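Local coordinates for protein Hsp70/Hsp90 co-chaperone CNS1 (Saccharomyces cerevisiae, PDB 6HFM) that assists the chaperones Hsp90 and Hsp70 as a co-chaperone, stimulating the ATPase of Hsp70 but not that of Hsp90, at residues I7-E10 with S11-L15; V77-V80 with L81-P84; Q159-L162 with E163-S166. One frame throughout, in Å; residues are numbered along the deposited sequence. Where two conformers were deposited one is given.

The three contacts are local ones that follow one another in series through the C-terminal domain of Cns1. Contact 1 is made inside helix 4-15, contact 2 near the C-terminal end of helix 73-82, and contact 3 where helix 158-163 passes into the last residues of the chain. Their centres are about 32 Å (1 and 2), 26 Å (1 and 3) and 30 Å (2 and 3) apart. Contact 2 lies across the chain's centre from both others. A magnesium ion bound at Asn17 and Leu125 is about 10 Å from the side chain of Thr14 in contact 1 and about 12 Å from that of Arg165 in contact 3.

Contact 1: residues I7-E10 with S11-L15; sequences IMLE and SAMTL
Leu9 and Met13 run abreast in the same direction on one flank of the helix. The sulfur does the touching: Met13 SD is 3.9 Å from Leu9 CG and just as near to Leu9 CD1. Leu9 carries CG opposite its backbone N (chi1 -178°), which keeps its branch alongside the methionine chain. Met13 has CG beside its own backbone N and anti to the carbonyl carbon, and this CG passes 3.3 Å from Leu9 O, the carbonyl that also takes the Met13 N-H in a bond of 2.9 Å from Met13 N. Backbone and side chain of Met13 therefore meet the same peptide group. Together the pair forms an i to i+4 apolar ridge on helix 4-15, packed against Leu47 of strand 47-55, so this N-terminal helix lies with one flank on the mixed sheet of the domain. Leu37 of strand 36-37 touches Leu9 and also Met8 and Ala12; the buried Ala12 itself follows the regular pattern, its N bonded to Met8 O at 2.8 Å. A different flank carries the polar contact between Ser11 and Ile7. Ser11 OG, set beside its own backbone N (chi1 -62°), donates to Ile7 O at 3.1 Å, while Ser11 N donates to the same oxygen at 3.0 Å. The torsion lays the hydroxyl back on the helix, and Ile7 O is gripped by two donors from opposite faces of its carbonyl plane, the hydroxyl tilted 33° out of it. Ile7 CG2 lies 4.2 Å from Ser11 OG.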
# COMPACT_ATOMS: atom_id res chain seq x y z
N ILE A 7 -15.31 -4.52 17.47
CA ILE A 7 -14.65 -3.74 18.52
C ILE A 7 -13.22 -4.25 18.77
O ILE A 7 -12.32 -3.45 19.02
CB ILE A 7 -15.49 -3.71 19.82
CG1 ILE A 7 -16.83 -2.97 19.59
CG2 ILE A 7 -14.73 -3.04 20.97
CD1 ILE A 7 -16.73 -1.47 19.35
N MET A 8 -13.01 -5.57 18.69
CA MET A 8 -11.66 -6.13 18.83
C MET A 8 -10.73 -5.62 17.72
O MET A 8 -9.59 -5.25 17.99
CB MET A 8 -11.68 -7.66 18.79
CG MET A 8 -10.30 -8.31 18.90
SD MET A 8 -9.45 -7.95 20.44
CE MET A 8 -10.35 -9.06 21.51
N LEU A 9 -11.22 -5.63 16.49
CA LEU A 9 -10.42 -5.15 15.36
C LEU A 9 -10.03 -3.69 15.53
O LEU A 9 -8.87 -3.34 15.33
CB LEU A 9 -11.17 -5.34 14.04
CG LEU A 9 -10.45 -4.92 12.76
CD1 LEU A 9 -9.13 -5.67 12.59
CD2 LEU A 9 -11.35 -5.17 11.55
N GLU A 10 -11.00 -2.85 15.92
CA GLU A 10 -10.75 -1.43 16.17
C GLU A 10 -9.68 -1.23 17.26
O GLU A 10 -8.75 -0.45 17.08
CB GLU A 10 -12.04 -0.70 16.59
CG GLU A 10 -13.04 -0.50 15.45
CD GLU A 10 -14.37 0.08 15.91
OE1 GLU A 10 -15.30 0.17 15.07
OE2 GLU A 10 -14.51 0.44 17.10
N SER A 11 -9.84 -1.93 18.38
CA SER A 11 -8.89 -1.84 19.49
C SER A 11 -7.49 -2.35 19.10
O SER A 11 -6.48 -1.80 19.53
CB SER A 11 -9.40 -2.62 20.71
OG SER A 11 -10.63 -2.07 21.18
N ALA A 12 -7.46 -3.39 18.27
CA ALA A 12 -6.20 -3.96 17.77
C ALA A 12 -5.49 -3.03 16.78
O ALA A 12 -4.26 -2.96 16.77
CB ALA A 12 -6.46 -5.30 17.12
N MET A 13 -6.26 -2.33 15.95
CA MET A 13 -5.69 -1.39 14.98
C MET A 13 -5.17 -0.10 15.64
O MET A 13 -4.14 0.42 15.22
CB MET A 13 -6.68 -1.09 13.86
CG MET A 13 -6.86 -2.28 12.91
SD MET A 13 -8.08 -2.01 11.60
CE MET A 13 -7.25 -0.79 10.59
N THR A 14 -5.85 0.39 16.69
CA THR A 14 -5.37 1.56 17.43
C THR A 14 -4.07 1.24 18.18
O THR A 14 -3.17 2.08 18.26
CB THR A 14 -6.44 2.11 18.40
OG1 THR A 14 -7.67 2.31 17.69
CG2 THR A 14 -6.00 3.43 19.02
N LEU A 15 -3.96 0.02 18.72
CA LEU A 15 -2.72 -0.42 19.36
C LEU A 15 -1.55 -0.37 18.38
O LEU A 15 -0.44 0.02 18.74
CB LEU A 15 -2.86 -1.85 19.91
CG LEU A 15 -1.61 -2.44 20.57
CD1 LEU A 15 -1.30 -1.73 21.88
CD2 LEU A 15 -1.80 -3.93 20.79

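Contact 2: residues V77-V80 with L81-P84; sequences VDLV and LEGP
The carboxylate of Glu82 meets Leu79 through one oxygen: Glu82 OE2 is 3.6 Å from Leu79 CD1. Glu82 CG sits between its own backbone N and carbonyl carbon (chi1 80°), and this folds the chain back over the preceding turn, CG passing 3.4 Å from Leu79 O. The carboxylate of Asp78 turns elsewhere, to Gln74 one turn earlier. On the buried flank Val77 and Leu81 lie alongside each other, with Val77 CG1 3.7 Å from Leu81 CD1. Leu81 CG rests 3.4 Å from Val77 O, the oxygen that accepts the Leu81 N-H at 3.0 Å from Leu81 N. Val80 CG2 comes at a slant to within 4.1 Å of Leu81 CG. Shortening Leu81 to an alanine removes CD1, and is likely to leave Val77 CG1 and Phe88, which also touches this leucine, with a gap between helix and loop. Val77 also packs on Val101 and Val103 of strand 101-106, and Val80 on Ile53 and Tyr55 of strand 47-55. Glu82 N bonds weakly to Leu79 O at 3.5 Å, and the arrangement is that of the weakly bonded last turn of a helix, packed on the sheet of the Wheel domain.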
# COMPACT_ATOMS: atom_id res chain seq x y z
N VAL A 77 6.88 -7.13 -3.45
CA VAL A 77 7.47 -6.83 -4.77
C VAL A 77 7.82 -8.12 -5.52
O VAL A 77 7.48 -8.27 -6.70
CB VAL A 77 8.72 -5.93 -4.66
CG1 VAL A 77 9.47 -5.83 -5.99
CG2 VAL A 77 8.32 -4.53 -4.20
N ASP A 78 8.48 -9.05 -4.83
CA ASP A 78 8.82 -10.35 -5.41
C ASP A 78 7.58 -11.08 -5.92
O ASP A 78 7.61 -11.65 -7.00
CB ASP A 78 9.58 -11.25 -4.40
CG ASP A 78 11.01 -10.76 -4.13
OD1 ASP A 78 11.57 -9.99 -4.93
OD2 ASP A 78 11.59 -11.17 -3.09
N LEU A 79 6.48 -11.04 -5.16
CA LEU A 79 5.22 -11.68 -5.55
C LEU A 79 4.63 -11.10 -6.84
O LEU A 79 4.34 -11.84 -7.77
CB LEU A 79 4.19 -11.59 -4.43
CG LEU A 79 2.82 -12.25 -4.66
CD1 LEU A 79 2.95 -13.77 -4.73
CD2 LEU A 79 1.84 -11.86 -3.56
N VAL A 80 4.44 -9.78 -6.87
CA VAL A 80 3.76 -9.14 -8.01
C VAL A 80 4.60 -9.11 -9.29
O VAL A 80 4.03 -9.06 -10.38
CB VAL A 80 3.23 -7.71 -7.67
CG1 VAL A 80 2.25 -7.78 -6.50
CG2 VAL A 80 4.35 -6.71 -7.40
N LEU A 81 5.93 -9.16 -9.17
CA LEU A 81 6.82 -9.19 -10.33
C LEU A 81 7.31 -10.59 -10.76
O LEU A 81 8.04 -10.68 -11.74
CB LEU A 81 8.03 -8.27 -10.09
CG LEU A 81 7.75 -6.80 -9.76
CD1 LEU A 81 9.07 -6.04 -9.62
CD2 LEU A 81 6.87 -6.13 -10.81
N GLU A 82 6.92 -11.66 -10.06
CA GLU A 82 7.46 -13.01 -10.34
C GLU A 82 6.93 -13.63 -11.62
O GLU A 82 7.69 -14.24 -12.37
CB GLU A 82 7.24 -13.99 -9.16
CG GLU A 82 5.85 -14.62 -9.05
CD GLU A 82 5.66 -15.41 -7.76
OE1 GLU A 82 6.66 -15.80 -7.12
OE2 GLU A 82 4.49 -15.67 -7.40
N GLY A 83 5.63 -13.49 -11.87
CA GLY A 83 5.00 -14.07 -13.05
C GLY A 83 5.44 -13.39 -14.33
O GLY A 83 6.11 -12.34 -14.28
N PRO A 84 5.10 -13.97 -15.50
CA PRO A 84 5.36 -13.32 -16.79
C PRO A 84 4.87 -11.87 -16.79
O PRO A 84 3.74 -11.60 -16.38
CB PRO A 84 4.55 -14.16 -17.78
CG PRO A 84 4.53 -15.52 -17.17
CD PRO A 84 4.60 -15.35 -15.68

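Contact 3: residues Q159-L162 with E163-S166; sequences QKAL and ERRS
The last turn of helix 158-163 unwinds here into the C-terminal tail, and its backbone bonding changes as it does. Glu163 N still donates to Gln159 O, four residues back, at 3.0 Å. Arg164 N then bonds to Ala161 O, with a weak second bond to Lys160 O, and Arg165 N closes on Leu162 O at 3.2 Å, approaching from above the carbonyl plane, 58° out of it. Two guanidinium groups lie against the end of the helix. That of Arg164, folded back by a bend at chi3 (-69°), covers Ala161: Ala161 CA sits over one face, offset toward the rim, and Ala161 CB is 3.5 Å from Arg164 NH2. Arg165 runs extended from CG to NE and crosses Leu162, whose methyl CD2 lies 3.6 Å above the centre of the Arg165 guanidinium plane. A water at the edge of that group, in its plane, accepts from Arg165 NE at 3.0 Å and donates to Ala161 O at 2.8 Å, tying the arginine to the helix. The Gln159 and Glu163 chains pass at an angle, their amide and carboxylate planes only 16° apart, with Glu163 OE2 3.6 Å from Gln159 CG. Both arginines reach Glu106 at the end of strand 101-106 in salt bridges, and Arg165 also bonds to the carbonyls of Thr107 and Lys108, while Trp156, just after helix 146-155, packs against Ala161 and Arg164.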
# COMPACT_ATOMS: atom_id res chain seq x y z
N GLN A 159 -1.82 18.46 -3.92
CA GLN A 159 -3.20 18.97 -3.90
C GLN A 159 -4.19 17.96 -4.50
O GLN A 159 -5.25 17.72 -3.92
CB GLN A 159 -3.28 20.32 -4.65
CG GLN A 159 -4.63 21.02 -4.52
CD GLN A 159 -4.65 22.39 -5.16
OE1 GLN A 159 -5.03 23.38 -4.53
NE2 GLN A 159 -4.25 22.47 -6.43
N LYS A 160 -3.83 17.37 -5.63
CA LYS A 160 -4.63 16.33 -6.30
C LYS A 160 -4.80 15.10 -5.40
O LYS A 160 -5.88 14.51 -5.34
CB LYS A 160 -3.97 15.91 -7.62
CG LYS A 160 -4.90 15.24 -8.62
CD LYS A 160 -4.10 14.70 -9.81
CE LYS A 160 -5.00 14.20 -10.93
NZ LYS A 160 -5.51 15.30 -11.79
N ALA A 161 -3.74 14.72 -4.70
CA ALA A 161 -3.80 13.61 -3.75
C ALA A 161 -4.77 13.89 -2.61
O ALA A 161 -5.62 13.05 -2.28
CB ALA A 161 -2.41 13.28 -3.21
N LEU A 162 -4.69 15.09 -2.03
CA LEU A 162 -5.57 15.46 -0.93
C LEU A 162 -7.04 15.57 -1.38
O LEU A 162 -7.95 15.28 -0.60
CB LEU A 162 -5.10 16.76 -0.27
CG LEU A 162 -3.72 16.69 0.41
CD1 LEU A 162 -3.27 18.08 0.83
CD2 LEU A 162 -3.71 15.74 1.61
N GLU A 163 -7.25 15.95 -2.64
CA GLU A 163 -8.60 16.04 -3.23
C GLU A 163 -9.28 14.68 -3.46
O GLU A 163 -10.50 14.63 -3.61
CB GLU A 163 -8.56 16.86 -4.52
CG GLU A 163 -8.44 18.35 -4.27
CD GLU A 163 -8.12 19.18 -5.50
OE1 GLU A 163 -7.95 18.61 -6.61
OE2 GLU A 163 -8.03 20.42 -5.36
N ARG A 164 -8.51 13.59 -3.46
CA ARG A 164 -9.07 12.23 -3.46
C ARG A 164 -9.79 11.84 -2.15
O ARG A 164 -10.57 10.89 -2.13
CB ARG A 164 -7.99 11.17 -3.75
CG ARG A 164 -7.40 11.23 -5.16
CD ARG A 164 -6.66 9.95 -5.52
NE ARG A 164 -5.42 9.77 -4.75
CZ ARG A 164 -4.22 10.26 -5.09
NH1 ARG A 164 -4.04 11.01 -6.18
NH2 ARG A 164 -3.18 10.02 -4.29
N ARG A 165 -9.51 12.57 -1.07
CA ARG A 165 -9.98 12.21 0.27
C ARG A 165 -11.37 12.76 0.56
O ARG A 165 -11.78 13.75 -0.06
CB ARG A 165 -8.98 12.71 1.32
CG ARG A 165 -7.56 12.22 1.08
CD ARG A 165 -6.60 12.66 2.16
NE ARG A 165 -5.25 12.18 1.87
CZ ARG A 165 -4.19 12.29 2.68
NH1 ARG A 165 -4.30 12.87 3.87
NH2 ARG A 165 -3.02 11.81 2.29
N SER A 166 -12.08 12.13 1.49
CA SER A 166 -13.42 12.56 1.88
C SER A 166 -13.41 13.89 2.64
O SER A 166 -14.28 14.74 2.40
CB SER A 166 -14.10 11.50 2.74
OG SER A 166 -14.36 10.35 1.96
O HOH W 1 -5.00 10.81 -0.76